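Local structure of putative branched-chain amino acid ABC transporter (Rhodospirillum rubrum ATCC 11170, 3HUT) at residues G39-R44 with A296-T301; M97-P102 with P107-I112; A124-N129 with Y224-L229; A266-T269 with A273-T276. The protein probably binds branched-chain or related amino acids outside the cytoplasmic membrane and delivers them to an ABC transporter, as periplasmic binding proteins of the leucine-binding family do. All blocks are in the same frame, centred on the assembly; numbering follows the deposited sequence.

Interaction 1 (G39-R44 with A296-T301); sequences GGVGGR and AGPEVT
Val41 and Arg44, the first and last residues of a type I' beta turn, straddle Pro298 of a type I turn (Gly297 to Val300), so the contact is a meeting of two turns in the sheet-and-helix lobe of a periplasmic binding protein. The first turn follows a Schellman motif at Gly39, which ends helix 18-37; the second follows helix 277-296. Arg44 can be traced outward from CB. Its CG stands anti to the backbone N (chi1 -169°), and the chain stays extended as far as NE, which carries the group past the proline ring instead of onto it. On the way, CD comes to 4.4 Å from Pro298 CB. At the end, NE is hydrogen-bonded to the carbonyl O of Leu3, while NH1 lies 2.9 Å from Pro298 O, a carbonyl placed obliquely to the guanidinium plane. Val41 makes the apolar half of the contact. Its CG1 branch sits 3.5 Å from Gly297 C and 3.8 Å from Pro298 CD, against the start of the proline ring. Leu5 of strand 5-11 touches both Val41 and Arg44 and ties the pair to the sheet. Between the two turns, Pro298 CG rests 3.7 Å from Val41 O.

Interaction 2 (M97-P102 with P107-I112); sequences MPQLSP and PDYIKI
Tyr109 reaches from the loop 107-112 to strand 99-101 and sets its hydroxyl between the side chains of Gln99 and Ser101, two residues that point to the same face of the parallel sheet. The touching is done by the phenol end. Its OH lies 3.5 Å from Gln99 CG and 3.7 Å from Ser101 CB, so two alternate residues of the strand flank it by contact alone. Tyr109 CG is anti to its own backbone N (chi1 163°), which directs the ring at the strand. Gln99 is extended beyond CG, and its amide plane is turned 81° from the ring, almost perpendicular; its OE1 approaches the ring edge, 3.9 Å from Tyr109 CE1. The serine CB meets the ring obliquely, 3.9 Å from Tyr109 CZ. None of these polar groups bonds to another across the contact. Tyr109 OH is hydrogen-bonded to Phe117 O of the adjoining strand 116-118, Gln99 OE1 to Gln116 NE2 and Gln99 NE2 to Ser85 O, whereas Ser101 OG pairs with Asp79 O. The chemistry is therefore van der Waals packing among buried polar side chains, each satisfied by a third party, which fastens the loop to the sheet through its neighbouring strand.

Interaction 3 (A124-N129 with Y224-L229); sequences AFEGPN and YGSSAL
Ser226 and Ser227 receive the carboxylate of Glu126 where strand 223-225 runs out into a 3-10 turn. Following the chain from Tyr224, the strand ends at Gly225, and Ser226 makes the first bond. Its OG, anti to its backbone N (chi1 167°), gives its proton to Glu126 OE2 at 2.7 Å. The same OG faces Ala228 N at 2.9 Å in an ST turn, although that nitrogen is less surely placed. Ser227 follows and meets the other oxygen: its backbone N donates to Glu126 OE1 at 2.9 Å, nearly straight at 168°. Ser227 OG is 3.1 Å from that OE1, but its proton has another acceptor within reach. The two settled bonds each use a syn lone pair, on the side facing the other oxygen, so the carboxylate is held like a fork and its rotation about the CG-CD bond is restrained. Glu126 is buried and extended beyond CG, which carries the carboxylate from helix 126-136 to the serines. Replacing Glu126 by an alanine would probably leave Ser226 OG and Ser227 N without this acceptor and take away the side-chain tie between helix and strand end. Trp151 touches Ser226, and Tyr199 of strand 197-201 touches Glu126. A helix tied by one carboxylate to the carboxy-terminal end of a parallel strand fits the alpha/beta lobe of this binding-protein fold.

Interaction 4 (A266-T269 with A273-T276); sequences AYET and AIPT
Tyr267 lays one face of its ring against Pro275, whose CB sits 3.6 Å above the ring plane and 3.8 Å from the ring centroid, 18° off the normal: a CH-pi contact, shifted toward the rim. With CG anti to the backbone N (chi1 -164°), the ring is swung from helix 258-271 toward the loop that leads to helix 277-296. At the ring edge, in its plane, Ala273 O lies 3.4 Å from Tyr267 CD2. That carbonyl also takes a CA-H...O contact from Glu268 CA at 3.5 Å. Glu268 contributes its methylene, CG coming 3.9 Å from Pro275 CD, and its OE2 reaches the Ile274 CG2 methyl. Beyond the ring, a water stands 3.0 Å from Tyr267 OH and accepts a bond from Thr276 N, the N-cap residue of the next helix. Phe251 and Leu253 touch Pro275, while Phe263 and Tyr271 meet the tyrosine ring. A leucine in place of Tyr267 would probably strip Pro275 of its aromatic face and the bridging water of one partner. The connector between two helices is thus held by weak, mainly nonpolar and CH-donor contacts, with a single water supplying the polar link to the start of the second helix.

Along the chain, interaction 1 closes the longest loop and encloses the others, which follow in series as interactions 2, 3 and 4. Interactions 1, 2 and 4 lie around the parallel sheet 46-52, 5-11, 73-78, 99-101, 116-118 and its helices; helix 277-296 starts after interaction 4 and ends at interaction 1. Interaction 3 belongs to the mixed sheet, through strand 223-225, and its centre is about 38 Å from that of interaction 1, on the opposite side of the chain's centre. Interactions 2 and 3 approach to about 6 Å between nearest atoms without touching. The four contacts thus sample both sheets, consistent with the two-lobed build of periplasmic binding proteins.

Interaction 1 (G39-R44 with A296-T301)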
# COMPACT_ATOMS: atom_id res chain seq x y z
N GLY A 39 10.77 14.20 -21.94
CA GLY A 39 11.72 15.30 -21.90
C GLY A 39 12.59 15.35 -20.67
O GLY A 39 13.33 16.32 -20.47
N GLY A 40 12.52 14.31 -19.84
CA GLY A 40 13.32 14.27 -18.63
C GLY A 40 13.11 15.50 -17.76
O GLY A 40 11.99 15.97 -17.59
N VAL A 41 14.20 16.01 -17.20
CA VAL A 41 14.16 17.19 -16.35
C VAL A 41 14.69 18.36 -17.17
O VAL A 41 15.90 18.58 -17.24
CB VAL A 41 15.04 17.02 -15.10
CG1 VAL A 41 14.94 18.25 -14.21
CG2 VAL A 41 14.61 15.78 -14.33
N GLY A 42 13.77 19.09 -17.79
CA GLY A 42 14.18 20.22 -18.61
C GLY A 42 15.13 19.78 -19.71
O GLY A 42 16.06 20.51 -20.06
N GLY A 43 14.91 18.59 -20.24
CA GLY A 43 15.77 18.08 -21.30
C GLY A 43 16.89 17.19 -20.81
O GLY A 43 17.54 16.51 -21.60
N ARG A 44 17.13 17.17 -19.50
CA ARG A 44 18.18 16.34 -18.93
C ARG A 44 17.59 15.00 -18.49
O ARG A 44 16.71 14.96 -17.62
CB ARG A 44 18.82 17.04 -17.73
CG ARG A 44 20.10 16.38 -17.23
CD ARG A 44 20.69 17.12 -16.05
NE ARG A 44 21.95 16.51 -15.62
CZ ARG A 44 22.73 16.99 -14.66
NH1 ARG A 44 22.40 18.10 -14.02
NH2 ARG A 44 23.86 16.36 -14.36
N ALA A 296 12.50 20.05 -8.75
CA ALA A 296 13.78 20.52 -8.24
C ALA A 296 14.64 21.06 -9.38
O ALA A 296 15.46 21.95 -9.18
CB ALA A 296 14.50 19.38 -7.52
N GLY A 297 14.45 20.50 -10.58
CA GLY A 297 15.21 20.96 -11.73
C GLY A 297 16.56 20.31 -11.94
O GLY A 297 17.00 19.49 -11.13
N PRO A 298 17.27 20.67 -13.03
CA PRO A 298 18.59 20.14 -13.40
C PRO A 298 19.67 20.30 -12.32
O PRO A 298 20.56 19.45 -12.20
CB PRO A 298 18.93 20.93 -14.66
CG PRO A 298 17.60 21.21 -15.26
CD PRO A 298 16.79 21.62 -14.05
N GLU A 299 19.59 21.38 -11.56
CA GLU A 299 20.58 21.65 -10.52
C GLU A 299 20.12 21.09 -9.17
O GLU A 299 20.56 21.54 -8.12
CB GLU A 299 20.82 23.15 -10.40
CG GLU A 299 22.30 23.54 -10.44
CD GLU A 299 22.53 25.04 -10.31
OE1 GLU A 299 21.96 25.80 -11.12
OE2 GLU A 299 23.28 25.45 -9.39
N VAL A 300 19.25 20.09 -9.22
CA VAL A 300 18.73 19.47 -8.01
C VAL A 300 19.84 18.93 -7.09
O VAL A 300 20.85 18.43 -7.55
CB VAL A 300 17.79 18.29 -8.38
CG1 VAL A 300 18.50 17.32 -9.30
CG2 VAL A 300 17.32 17.57 -7.12
N THR A 301 19.63 19.07 -5.78
CA THR A 301 20.57 18.56 -4.79
C THR A 301 19.79 17.62 -3.88
O THR A 301 18.56 17.59 -3.92
CB THR A 301 21.17 19.68 -3.91
OG1 THR A 301 20.12 20.30 -3.15
CG2 THR A 301 21.87 20.72 -4.76

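Interaction 2 (M97-P102 with P107-I112)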
# COMPACT_ATOMS: atom_id res chain seq x y z
N MSE A 97 20.38 12.06 2.64
CA MSE A 97 19.98 11.50 1.36
C MSE A 97 18.49 11.20 1.42
O MSE A 97 18.05 10.47 2.30
CB MSE A 97 20.73 10.19 1.09
CG MSE A 97 20.29 9.44 -0.16
SE MSE A 97 20.89 10.27 -1.80
CE MSE A 97 22.68 9.51 -1.89
N PRO A 98 17.69 11.78 0.51
CA PRO A 98 16.25 11.51 0.54
C PRO A 98 15.98 10.07 0.09
O PRO A 98 16.54 9.62 -0.91
CB PRO A 98 15.69 12.55 -0.43
CG PRO A 98 16.79 12.70 -1.43
CD PRO A 98 18.03 12.73 -0.56
N GLN A 99 15.14 9.36 0.83
CA GLN A 99 14.82 7.96 0.52
C GLN A 99 13.32 7.75 0.33
O GLN A 99 12.52 8.18 1.16
CB GLN A 99 15.34 7.05 1.64
CG GLN A 99 14.80 5.61 1.61
CD GLN A 99 15.20 4.77 2.83
OE1 GLN A 99 15.46 5.30 3.90
NE2 GLN A 99 15.23 3.46 2.65
N LEU A 100 12.94 7.08 -0.75
CA LEU A 100 11.53 6.80 -0.99
C LEU A 100 11.33 5.30 -1.15
O LEU A 100 11.71 4.72 -2.17
CB LEU A 100 11.02 7.54 -2.24
CG LEU A 100 9.58 7.19 -2.68
CD1 LEU A 100 8.64 7.37 -1.52
CD2 LEU A 100 9.17 8.07 -3.86
N SER A 101 10.76 4.67 -0.13
CA SER A 101 10.49 3.24 -0.20
C SER A 101 9.10 3.02 -0.77
O SER A 101 8.12 3.60 -0.31
CB SER A 101 10.56 2.60 1.19
OG SER A 101 10.11 1.26 1.11
N PRO A 102 8.99 2.16 -1.79
CA PRO A 102 7.65 1.96 -2.32
C PRO A 102 6.73 1.15 -1.42
O PRO A 102 5.51 1.32 -1.45
CB PRO A 102 7.92 1.27 -3.67
CG PRO A 102 9.20 0.53 -3.43
CD PRO A 102 10.02 1.50 -2.62
N PRO A 107 5.01 1.57 10.81
CA PRO A 107 4.90 2.90 11.41
C PRO A 107 6.25 3.56 11.73
O PRO A 107 6.44 4.74 11.46
CB PRO A 107 4.09 2.64 12.67
CG PRO A 107 3.15 1.56 12.23
CD PRO A 107 4.07 0.63 11.45
N ASP A 108 7.17 2.80 12.30
CA ASP A 108 8.48 3.32 12.69
C ASP A 108 9.42 3.77 11.57
O ASP A 108 10.33 4.56 11.81
CB ASP A 108 9.22 2.31 13.57
CG ASP A 108 8.51 2.05 14.88
OD1 ASP A 108 7.59 2.82 15.22
OD2 ASP A 108 8.88 1.08 15.57
N TYR A 109 9.21 3.27 10.36
CA TYR A 109 10.08 3.65 9.26
C TYR A 109 10.06 5.16 8.98
O TYR A 109 11.10 5.78 8.76
CB TYR A 109 9.68 2.89 7.99
CG TYR A 109 10.24 3.50 6.73
CD1 TYR A 109 11.58 3.31 6.38
CD2 TYR A 109 9.44 4.29 5.91
CE1 TYR A 109 12.10 3.91 5.23
CE2 TYR A 109 9.96 4.89 4.77
CZ TYR A 109 11.29 4.70 4.43
OH TYR A 109 11.79 5.31 3.31
N ILE A 110 8.86 5.74 8.98
CA ILE A 110 8.71 7.17 8.71
C ILE A 110 9.31 8.04 9.83
O ILE A 110 9.65 9.20 9.61
CB ILE A 110 7.21 7.54 8.51
CG1 ILE A 110 7.07 8.81 7.68
CG2 ILE A 110 6.52 7.71 9.86
CD1 ILE A 110 7.35 8.61 6.20
N LYS A 111 9.47 7.46 11.02
CA LYS A 111 10.01 8.18 12.17
C LYS A 111 11.53 8.24 12.26
O LYS A 111 12.08 8.95 13.11
CB LYS A 111 9.46 7.58 13.47
CG LYS A 111 7.97 7.81 13.71
CD LYS A 111 7.54 7.16 15.03
CE LYS A 111 6.10 7.49 15.40
NZ LYS A 111 5.11 6.90 14.46
N ILE A 112 12.22 7.51 11.39
CA ILE A 112 13.68 7.49 11.41
C ILE A 112 14.30 8.88 11.35
O ILE A 112 15.15 9.22 12.17
CB ILE A 112 14.23 6.65 10.24
CG1 ILE A 112 13.88 5.18 10.46
CG2 ILE A 112 15.74 6.83 10.13
CD1 ILE A 112 14.06 4.32 9.22

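Interaction 3 (A124-N129 with Y224-L229)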
# COMPACT_ATOMS: atom_id res chain seq x y z
N ALA A 124 -2.67 0.57 9.38
CA ALA A 124 -3.75 1.17 10.15
C ALA A 124 -4.58 2.21 9.38
O ALA A 124 -5.74 2.45 9.73
CB ALA A 124 -3.19 1.80 11.42
N PHE A 125 -3.99 2.81 8.35
CA PHE A 125 -4.66 3.84 7.56
C PHE A 125 -6.08 3.48 7.09
O PHE A 125 -6.95 4.35 7.06
CB PHE A 125 -3.83 4.20 6.32
CG PHE A 125 -4.46 5.26 5.46
CD1 PHE A 125 -4.43 6.60 5.85
CD2 PHE A 125 -5.14 4.92 4.30
CE1 PHE A 125 -5.07 7.58 5.10
CE2 PHE A 125 -5.78 5.89 3.54
CZ PHE A 125 -5.75 7.22 3.94
N GLU A 126 -6.31 2.23 6.71
CA GLU A 126 -7.63 1.85 6.24
C GLU A 126 -8.69 1.83 7.34
O GLU A 126 -9.88 1.91 7.06
CB GLU A 126 -7.60 0.48 5.54
CG GLU A 126 -7.19 -0.67 6.44
CD GLU A 126 -7.32 -2.01 5.75
OE1 GLU A 126 -7.64 -2.04 4.54
OE2 GLU A 126 -7.10 -3.05 6.41
N GLY A 127 -8.25 1.72 8.59
CA GLY A 127 -9.19 1.68 9.70
C GLY A 127 -10.14 2.86 9.72
O GLY A 127 -11.35 2.69 9.58
N PRO A 128 -9.63 4.09 9.92
CA PRO A 128 -10.48 5.28 9.95
C PRO A 128 -11.23 5.47 8.63
O PRO A 128 -12.38 5.92 8.62
CB PRO A 128 -9.48 6.40 10.22
CG PRO A 128 -8.43 5.73 11.04
CD PRO A 128 -8.25 4.41 10.32
N ASN A 129 -10.59 5.13 7.53
CA ASN A 129 -11.22 5.27 6.22
C ASN A 129 -12.50 4.44 6.15
O ASN A 129 -13.55 4.93 5.72
CB ASN A 129 -10.26 4.82 5.11
CG ASN A 129 -10.87 4.91 3.72
OD1 ASN A 129 -11.54 3.98 3.26
ND2 ASN A 129 -10.65 6.03 3.05
N TYR A 224 -18.19 -5.54 5.37
CA TYR A 224 -17.16 -4.62 4.86
C TYR A 224 -15.85 -5.23 5.34
O TYR A 224 -15.84 -5.93 6.36
CB TYR A 224 -17.31 -3.23 5.46
CG TYR A 224 -18.49 -2.43 4.95
CD1 TYR A 224 -18.30 -1.31 4.14
CD2 TYR A 224 -19.80 -2.79 5.28
CE1 TYR A 224 -19.38 -0.55 3.69
CE2 TYR A 224 -20.89 -2.05 4.83
CZ TYR A 224 -20.67 -0.93 4.03
OH TYR A 224 -21.74 -0.17 3.60
N GLY A 225 -14.76 -4.99 4.64
CA GLY A 225 -13.52 -5.57 5.08
C GLY A 225 -12.25 -4.91 4.60
O GLY A 225 -12.26 -3.99 3.78
N SER A 226 -11.14 -5.41 5.13
CA SER A 226 -9.81 -4.92 4.82
C SER A 226 -9.42 -5.13 3.36
O SER A 226 -9.98 -5.99 2.67
CB SER A 226 -8.79 -5.66 5.71
OG SER A 226 -7.46 -5.45 5.26
N SER A 227 -8.46 -4.34 2.90
CA SER A 227 -7.94 -4.45 1.54
C SER A 227 -7.26 -5.81 1.41
O SER A 227 -6.97 -6.27 0.30
CB SER A 227 -6.91 -3.34 1.28
OG SER A 227 -5.92 -3.33 2.30
N ALA A 228 -6.99 -6.46 2.54
CA ALA A 228 -6.35 -7.78 2.51
C ALA A 228 -7.27 -8.82 1.89
O ALA A 228 -6.85 -9.94 1.58
CB ALA A 228 -5.95 -8.20 3.93
N LEU A 229 -8.54 -8.46 1.71
CA LEU A 229 -9.52 -9.36 1.10
C LEU A 229 -9.44 -9.26 -0.41
O LEU A 229 -9.98 -10.11 -1.13
CB LEU A 229 -10.94 -8.98 1.53
CG LEU A 229 -11.31 -9.01 3.02
CD1 LEU A 229 -12.77 -8.60 3.20
CD2 LEU A 229 -11.09 -10.40 3.56

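Interaction 4 (A266-T269 with A273-T276)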
# COMPACT_ATOMS: atom_id res chain seq x y z
N ALA A 266 -0.29 -1.09 -20.28
CA ALA A 266 1.12 -0.98 -20.67
C ALA A 266 1.95 -2.09 -20.04
O ALA A 266 2.81 -2.68 -20.70
CB ALA A 266 1.67 0.37 -20.24
N TYR A 267 1.69 -2.36 -18.77
CA TYR A 267 2.41 -3.38 -18.01
C TYR A 267 2.20 -4.79 -18.54
O TYR A 267 3.16 -5.54 -18.75
CB TYR A 267 1.99 -3.32 -16.54
CG TYR A 267 2.93 -4.06 -15.62
CD1 TYR A 267 3.94 -3.37 -14.95
CD2 TYR A 267 2.83 -5.43 -15.44
CE1 TYR A 267 4.82 -4.04 -14.10
CE2 TYR A 267 3.71 -6.11 -14.60
CZ TYR A 267 4.70 -5.41 -13.93
OH TYR A 267 5.56 -6.06 -13.09
N GLU A 268 0.94 -5.16 -18.75
CA GLU A 268 0.61 -6.50 -19.24
C GLU A 268 1.15 -6.70 -20.65
O GLU A 268 1.66 -7.77 -20.97
CB GLU A 268 -0.91 -6.71 -19.23
CG GLU A 268 -1.54 -6.50 -17.86
CD GLU A 268 -3.01 -6.87 -17.82
OE1 GLU A 268 -3.76 -6.46 -18.74
OE2 GLU A 268 -3.43 -7.56 -16.86
N THR A 269 1.05 -5.66 -21.47
CA THR A 269 1.54 -5.73 -22.84
C THR A 269 3.04 -5.95 -22.89
O THR A 269 3.54 -6.80 -23.64
CB THR A 269 1.21 -4.43 -23.60
OG1 THR A 269 -0.21 -4.34 -23.78
CG2 THR A 269 1.90 -4.40 -24.95
N ALA A 273 2.18 -10.15 -17.92
CA ALA A 273 1.62 -10.59 -16.65
C ALA A 273 0.86 -9.45 -16.00
O ALA A 273 1.13 -8.28 -16.27
CB ALA A 273 2.73 -11.08 -15.73
N ILE A 274 -0.10 -9.78 -15.14
CA ILE A 274 -0.89 -8.77 -14.45
C ILE A 274 -0.02 -8.11 -13.38
O ILE A 274 0.66 -8.80 -12.62
CB ILE A 274 -2.15 -9.38 -13.78
CG1 ILE A 274 -1.78 -10.55 -12.86
CG2 ILE A 274 -3.11 -9.87 -14.85
CD1 ILE A 274 -1.40 -10.15 -11.43
N PRO A 275 -0.03 -6.77 -13.31
CA PRO A 275 0.79 -6.12 -12.28
C PRO A 275 0.19 -6.37 -10.91
O PRO A 275 -1.03 -6.42 -10.76
CB PRO A 275 0.72 -4.64 -12.68
CG PRO A 275 -0.66 -4.52 -13.27
CD PRO A 275 -0.76 -5.78 -14.12
N THR A 276 1.06 -6.53 -9.92
CA THR A 276 0.61 -6.75 -8.55
C THR A 276 0.57 -5.41 -7.84
O THR A 276 0.97 -4.39 -8.40
CB THR A 276 1.59 -7.66 -7.79
OG1 THR A 276 2.86 -7.01 -7.71
CG2 THR A 276 1.75 -9.01 -8.51
O HOH W 1 3.62 -7.34 -11.15